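Local coordinates for uncharacterized HTH-type transcriptional regulator YybR (Bacillus subtilis, PDB 4A5N), which probably binds DNA as a winged helix-turn-helix transcriptional regulator of the MarR/DUF24 type, and acts as a redox-sensing activator, at residues L31-H34 with M35-G38; E94-V97 with L98-E102; R108-L111 with E112-S116. The protein carries 1 engineered substitution. One frame throughout, in Å; residues are numbered along the deposited sequence.

Contact 1: residues L31-H34 with M35-G38; sequences LFYH and MIDG
Tyr33 and Ile36 are brought together by their first torsions. CG of Tyr33 stands trans to its backbone N (chi1 178°), while CG1 of Ile36 lies beside its own N (chi1 -73°) and continues straight to CD1. That methyl comes within 3.8 Å of CD1 of Tyr33, at a slant to the ring. The same isoleucine also touches the ring of Phe32, one turn earlier, where CG1 of Ile36 is 4.0 Å from CE1. The Met35 chain bends at its thioether, which sets CE 3.3 Å from the carbonyl O of Leu31.

Met35 N is shared between two carbonyls. It bonds to Phe32 O at 3.0 Å and weakly to Leu31 O at 3.3 Å. Ile36 N bonds to Tyr33 O at 3.0 Å. A type I turn from Met35 to Gly38 follows, closed by Gly38 N on Met35 O. A water donates to Tyr33 O at 2.8 Å and accepts from Asp37 N. At the backbone angles of Gly38 a side chain would press on the carbonyl O of Asp37. Lys40 gathers the oxygens of this turn: its NZ forms a salt bridge with Asp37 OD1 and hydrogen bonds with the carbonyls of His34 and Gly38.

The contact lies in the winged helix-turn-helix domain. Phe32 and Ile36 face helix 94-115, through Val97 and Leu98. Leu31 packs on helices 42-48 and 54-66, and Met35 rests on Phe45 of helix 42-48 and on Tyr84 and Leu86 of strand 81-86.

Contact 2: residues E94-V97 with L98-E102; sequences EPIV and LQMKE
Leu98, Gln99, Met100 and Lys101 donate their backbone N-H groups to the carbonyls of Glu94, Pro95, Ile96 and Val97, at 2.8 to 3.0 Å between N and O. This is the regular i to i+4 pattern of an alpha helix, in the opening turns of the long C-terminal helix 94-115. Pro95 has no N-H to give, which costs little in a first turn.

Glu94 and Leu98 lie side by side and point the same way. The glutamate chain is extended, with CG trans to the backbone N (chi1 168°), and its CG is 4.1 Å from CD1 of Leu98. Its carboxylate goes to Arg91, which forms a salt bridge with OE1. Val97 and Met100 cross at an angle on a buried side. Met100 bends at chi3 (-52°), and its CE meets CG2 of Val97 at 3.9 Å.

This part of the helix also faces the second subunit. Ile96 packs on Trp103 of the second subunit, and the carbonyl O of Met100 accepts a hydrogen bond from Thr19 OG1 of that subunit. Gln99 NE2 bonds to OE1 of Gln99 of the second subunit. Within its own helix the same amide turns back one turn. There Pro95 O receives two donors from one residue: Gln99 N at 3.0 Å, and Gln99 NE2 in a weak bond at 3.2 Å.

Contact 3: residues R108-L111 with E112-S116; sequences RDVL and ESYRS
Leu111 meets Arg115 across one helical turn. CD2 of Leu111 sits over the centre of one guanidinium face, 3.8 Å from CZ of Arg115. The arginine chain is extended from CG to NE, which lays the flat group across the leucine methyl. Arg115 N also bonds to Leu111 O at 3.0 Å.

In the conformer of Glu112 described, OE1 lies in plane at the edge of the Arg115 guanidinium, 3.5 Å from NH1. The bridge is long and doubtful, since Glu112 has a second conformer. In the conformer described its backbone N bonds to Arg108 O at 3.1 Å.

These are the C-terminal turns of helix 94-115, the long last helix of this winged helix-turn-helix protein, and they pack on the second subunit of the dimer. Phe18 of that subunit touches Leu111, Glu112 and Arg115, and makes a cation-pi contact with Arg108. NE of Arg115 forms a salt bridge with Asp67 of the second subunit. Cutting Arg115 back to an alanine would probably leave that aspartate without its charged mate and strip the flat cover from CD2 of Leu111.

Val110 runs alongside Tyr114. Its CG2, trans to the backbone N, is 3.8 Å from CE2 of the ring. Tyr114 N bonds to Val110 O at 3.2 Å, almost straight at 174°. Beyond it, Ser116 OG donates to a lone pair of Ser113 O at 2.9 Å.

Overall arrangement
From the N terminus, contact 1 comes first, where helix 28-35 turns into the loop before helix 42-48. The chain then runs through helices 42-48 and 54-66, strands 70-75 and 81-86 and helix 88-91 to helix 94-115, which holds contact 2 near its start and contact 3 at its end. The three lie in series. None nests in or crosses another, and each is local, so none closes a long loop. Contacts 1 and 2 touch, Ile36 CD1 3.7 Å from Leu98 CD2, which joins the end of helix 28-35 and its following turn to the start of helix 94-115. Contact 3 is separate, its centre about 20 Å from that of contact 2. Both reach the second subunit.

Contact 1: residues L31-H34 with M35-G38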
# COMPACT_ATOMS: atom_id res chain seq x y z
N LEU B 31 2.95 -6.85 -10.14
CA LEU B 31 2.18 -7.82 -10.94
C LEU B 31 1.01 -7.09 -11.62
O LEU B 31 0.84 -7.17 -12.82
CB LEU B 31 1.65 -8.96 -10.08
CG LEU B 31 2.77 -9.83 -9.50
CD1 LEU B 31 2.19 -10.96 -8.65
CD2 LEU B 31 3.63 -10.32 -10.65
N PHE B 32 0.27 -6.35 -10.80
CA PHE B 32 -0.83 -5.53 -11.24
C PHE B 32 -0.44 -4.56 -12.34
O PHE B 32 -1.10 -4.50 -13.40
CB PHE B 32 -1.42 -4.77 -10.03
CG PHE B 32 -2.66 -3.99 -10.36
CD1 PHE B 32 -2.59 -2.85 -11.15
CD2 PHE B 32 -3.89 -4.42 -9.91
CE1 PHE B 32 -3.75 -2.14 -11.46
CE2 PHE B 32 -5.07 -3.74 -10.25
CZ PHE B 32 -4.98 -2.59 -11.00
N TYR B 33 0.61 -3.78 -12.10
CA TYR B 33 1.06 -2.79 -13.05
C TYR B 33 1.30 -3.38 -14.44
O TYR B 33 0.86 -2.80 -15.44
CB TYR B 33 2.31 -2.04 -12.57
CG TYR B 33 2.80 -1.04 -13.57
CD1 TYR B 33 2.19 0.21 -13.71
CD2 TYR B 33 3.84 -1.35 -14.43
CE1 TYR B 33 2.63 1.13 -14.67
CE2 TYR B 33 4.28 -0.44 -15.39
CZ TYR B 33 3.68 0.78 -15.50
OH TYR B 33 4.16 1.64 -16.47
N HIS B 34 1.91 -4.56 -14.47
CA HIS B 34 2.29 -5.19 -15.71
C HIS B 34 1.12 -5.82 -16.43
O HIS B 34 1.19 -6.11 -17.61
CB HIS B 34 3.47 -6.14 -15.46
CG HIS B 34 4.80 -5.39 -15.28
ND1 HIS B 34 5.63 -5.12 -16.32
CD2 HIS B 34 5.42 -4.85 -14.14
CE1 HIS B 34 6.69 -4.41 -15.87
NE2 HIS B 34 6.56 -4.25 -14.54
N MET B 35 -0.01 -5.96 -15.76
CA MET B 35 -1.22 -6.39 -16.45
C MET B 35 -2.05 -5.22 -16.97
O MET B 35 -3.04 -5.47 -17.68
CB MET B 35 -2.08 -7.28 -15.58
CG MET B 35 -1.53 -8.69 -15.41
SD MET B 35 -2.48 -9.75 -14.28
CE MET B 35 -1.75 -9.27 -12.71
N ILE B 36 -1.67 -3.99 -16.64
CA ILE B 36 -2.44 -2.81 -17.09
C ILE B 36 -2.53 -2.78 -18.63
O ILE B 36 -3.59 -2.51 -19.20
CB ILE B 36 -1.84 -1.50 -16.52
CG1 ILE B 36 -2.11 -1.34 -15.02
CG2 ILE B 36 -2.36 -0.27 -17.26
CD1 ILE B 36 -1.54 -0.07 -14.45
N ASP B 37 -1.44 -3.11 -19.31
CA ASP B 37 -1.43 -3.09 -20.78
C ASP B 37 -1.86 -4.38 -21.46
O ASP B 37 -1.72 -4.49 -22.67
CB ASP B 37 -0.06 -2.62 -21.34
CG ASP B 37 1.09 -3.62 -21.10
OD1 ASP B 37 0.97 -4.66 -20.42
OD2 ASP B 37 2.18 -3.33 -21.64
N GLY B 38 -2.37 -5.34 -20.68
CA GLY B 38 -2.89 -6.63 -21.19
C GLY B 38 -2.36 -7.87 -20.48
O GLY B 38 -1.45 -7.79 -19.65
O HOH W 1 1.55 -2.52 -18.14

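Contact 2: residues E94-V97 with L98-E102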
# COMPACT_ATOMS: atom_id res chain seq x y z
N GLU B 94 -6.73 0.67 -10.80
CA GLU B 94 -5.69 1.23 -11.69
C GLU B 94 -5.26 2.70 -11.40
O GLU B 94 -4.04 3.00 -11.39
CB GLU B 94 -6.04 0.94 -13.16
CG GLU B 94 -5.20 1.71 -14.16
CD GLU B 94 -5.48 1.29 -15.62
OE1 GLU B 94 -6.13 0.24 -15.85
OE2 GLU B 94 -5.01 2.03 -16.50
N PRO B 95 -6.21 3.61 -11.11
CA PRO B 95 -5.82 5.00 -10.80
C PRO B 95 -4.93 5.12 -9.59
O PRO B 95 -3.93 5.85 -9.62
CB PRO B 95 -7.18 5.71 -10.60
CG PRO B 95 -8.10 4.94 -11.51
CD PRO B 95 -7.66 3.51 -11.43
N ILE B 96 -5.25 4.35 -8.56
CA ILE B 96 -4.45 4.33 -7.35
C ILE B 96 -3.05 3.76 -7.68
O ILE B 96 -2.05 4.36 -7.31
CB ILE B 96 -5.11 3.48 -6.24
CG1 ILE B 96 -6.27 4.26 -5.58
CG2 ILE B 96 -4.03 3.03 -5.23
CD1 ILE B 96 -7.25 3.43 -4.78
N VAL B 97 -3.00 2.64 -8.41
CA VAL B 97 -1.69 2.04 -8.79
C VAL B 97 -0.85 2.99 -9.64
O VAL B 97 0.33 3.17 -9.38
CB VAL B 97 -1.82 0.64 -9.40
CG1 VAL B 97 -0.49 0.17 -9.97
CG2 VAL B 97 -2.30 -0.31 -8.35
N LEU B 98 -1.47 3.67 -10.61
CA LEU B 98 -0.73 4.63 -11.41
C LEU B 98 -0.21 5.83 -10.57
O LEU B 98 0.92 6.24 -10.74
CB LEU B 98 -1.51 5.06 -12.66
CG LEU B 98 -1.71 4.01 -13.76
CD1 LEU B 98 -2.45 4.66 -14.93
CD2 LEU B 98 -0.41 3.39 -14.25
N GLN B 99 -0.99 6.31 -9.60
CA GLN B 99 -0.52 7.33 -8.68
C GLN B 99 0.69 6.92 -7.87
O GLN B 99 1.62 7.75 -7.71
CB GLN B 99 -1.61 7.79 -7.76
CG GLN B 99 -2.58 8.70 -8.49
CD GLN B 99 -3.74 9.04 -7.62
OE1 GLN B 99 -3.64 9.86 -6.70
NE2 GLN B 99 -4.89 8.39 -7.91
N MET B 100 0.68 5.67 -7.41
CA MET B 100 1.83 5.13 -6.69
C MET B 100 3.08 5.12 -7.59
O MET B 100 4.18 5.50 -7.16
CB MET B 100 1.54 3.74 -6.14
CG MET B 100 0.44 3.75 -5.07
SD MET B 100 0.14 2.22 -4.21
CE MET B 100 -0.10 0.97 -5.44
N LYS B 101 2.92 4.68 -8.83
CA LYS B 101 4.02 4.70 -9.79
C LYS B 101 4.60 6.13 -9.87
O LYS B 101 5.82 6.34 -9.68
CB LYS B 101 3.57 4.26 -11.21
CG LYS B 101 4.71 4.35 -12.22
CD LYS B 101 4.31 4.08 -13.66
CE LYS B 101 5.47 4.25 -14.65
NZ LYS B 101 5.90 5.67 -14.90
N GLU B 102 3.73 7.09 -10.17
CA GLU B 102 4.15 8.48 -10.36
C GLU B 102 4.80 9.07 -9.11
O GLU B 102 5.90 9.66 -9.19
CB GLU B 102 2.97 9.35 -10.79
CG GLU B 102 2.51 9.08 -12.22
CD GLU B 102 3.65 9.23 -13.24
OE1 GLU B 102 4.38 10.23 -13.15
OE2 GLU B 102 3.83 8.35 -14.12

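Contact 3: residues R108-L111 with E112-S116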
# COMPACT_ATOMS: atom_id res chain seq x y z
N ARG B 108 11.69 9.58 -5.44
CA ARG B 108 12.71 8.63 -5.10
C ARG B 108 13.92 9.37 -4.53
O ARG B 108 14.42 9.00 -3.46
CB ARG B 108 13.10 7.83 -6.32
CG ARG B 108 14.18 6.78 -6.08
CD ARG B 108 14.30 5.83 -7.27
NE ARG B 108 13.23 4.82 -7.33
CZ ARG B 108 13.27 3.58 -6.78
NH1 ARG B 108 14.34 3.17 -6.07
NH2 ARG B 108 12.24 2.75 -6.93
N ASP B 109 14.33 10.44 -5.20
CA ASP B 109 15.51 11.22 -4.79
C ASP B 109 15.32 11.89 -3.42
O ASP B 109 16.24 11.92 -2.59
CB ASP B 109 15.83 12.30 -5.82
CG ASP B 109 16.35 11.72 -7.15
OD1 ASP B 109 16.96 10.63 -7.16
OD2 ASP B 109 16.15 12.39 -8.20
N VAL B 110 14.13 12.41 -3.15
CA VAL B 110 13.90 13.11 -1.89
C VAL B 110 13.65 12.17 -0.71
O VAL B 110 14.05 12.46 0.41
CB VAL B 110 12.80 14.18 -1.99
CG1 VAL B 110 11.44 13.55 -2.12
CG2 VAL B 110 12.87 15.11 -0.76
N LEU B 111 13.06 11.02 -0.97
CA LEU B 111 12.96 9.99 0.06
C LEU B 111 14.35 9.52 0.45
O LEU B 111 14.63 9.26 1.63
CB LEU B 111 12.13 8.82 -0.42
CG LEU B 111 10.79 8.76 0.29
CD1 LEU B 111 9.92 7.73 -0.42
CD2 LEU B 111 10.99 8.40 1.75
N GLU B 112 15.23 9.43 -0.54
CA GLU B 112 16.62 9.04 -0.28
C GLU B 112 17.35 10.08 0.59
O GLU B 112 18.18 9.70 1.42
CB GLU B 112 17.36 8.79 -1.62
CG GLU B 112 17.45 7.33 -2.08
CD GLU B 112 16.13 6.56 -2.04
OE1 GLU B 112 15.78 6.01 -0.97
OE2 GLU B 112 15.47 6.45 -3.10
N SER B 113 17.04 11.38 0.42
CA SER B 113 17.64 12.45 1.25
C SER B 113 17.23 12.31 2.72
O SER B 113 18.06 12.33 3.62
CB SER B 113 17.26 13.86 0.79
OG SER B 113 17.64 14.17 -0.54
N TYR B 114 15.93 12.20 2.95
CA TYR B 114 15.41 11.99 4.30
C TYR B 114 16.03 10.76 4.96
O TYR B 114 16.44 10.81 6.13
CB TYR B 114 13.89 11.86 4.27
CG TYR B 114 13.22 13.19 4.06
CD1 TYR B 114 13.44 14.23 4.95
CD2 TYR B 114 12.35 13.40 3.00
CE1 TYR B 114 12.86 15.47 4.77
CE2 TYR B 114 11.74 14.64 2.81
CZ TYR B 114 12.01 15.66 3.70
OH TYR B 114 11.45 16.91 3.59
N ARG B 115 16.12 9.66 4.22
CA ARG B 115 16.72 8.43 4.74
C ARG B 115 18.24 8.59 4.97
O ARG B 115 18.79 7.98 5.89
CB ARG B 115 16.41 7.25 3.81
CG ARG B 115 14.98 6.76 3.93
CD ARG B 115 14.48 6.08 2.67
NE ARG B 115 13.14 5.52 2.86
CZ ARG B 115 12.42 4.90 1.92
NH1 ARG B 115 12.89 4.77 0.67
NH2 ARG B 115 11.21 4.41 2.22
N SER B 116 18.90 9.44 4.17
CA SER B 116 20.37 9.65 4.28
C SER B 116 20.85 10.22 5.62
O SER B 116 22.06 10.40 5.83
CB SER B 116 20.88 10.57 3.15
OG SER B 116 20.89 11.93 3.58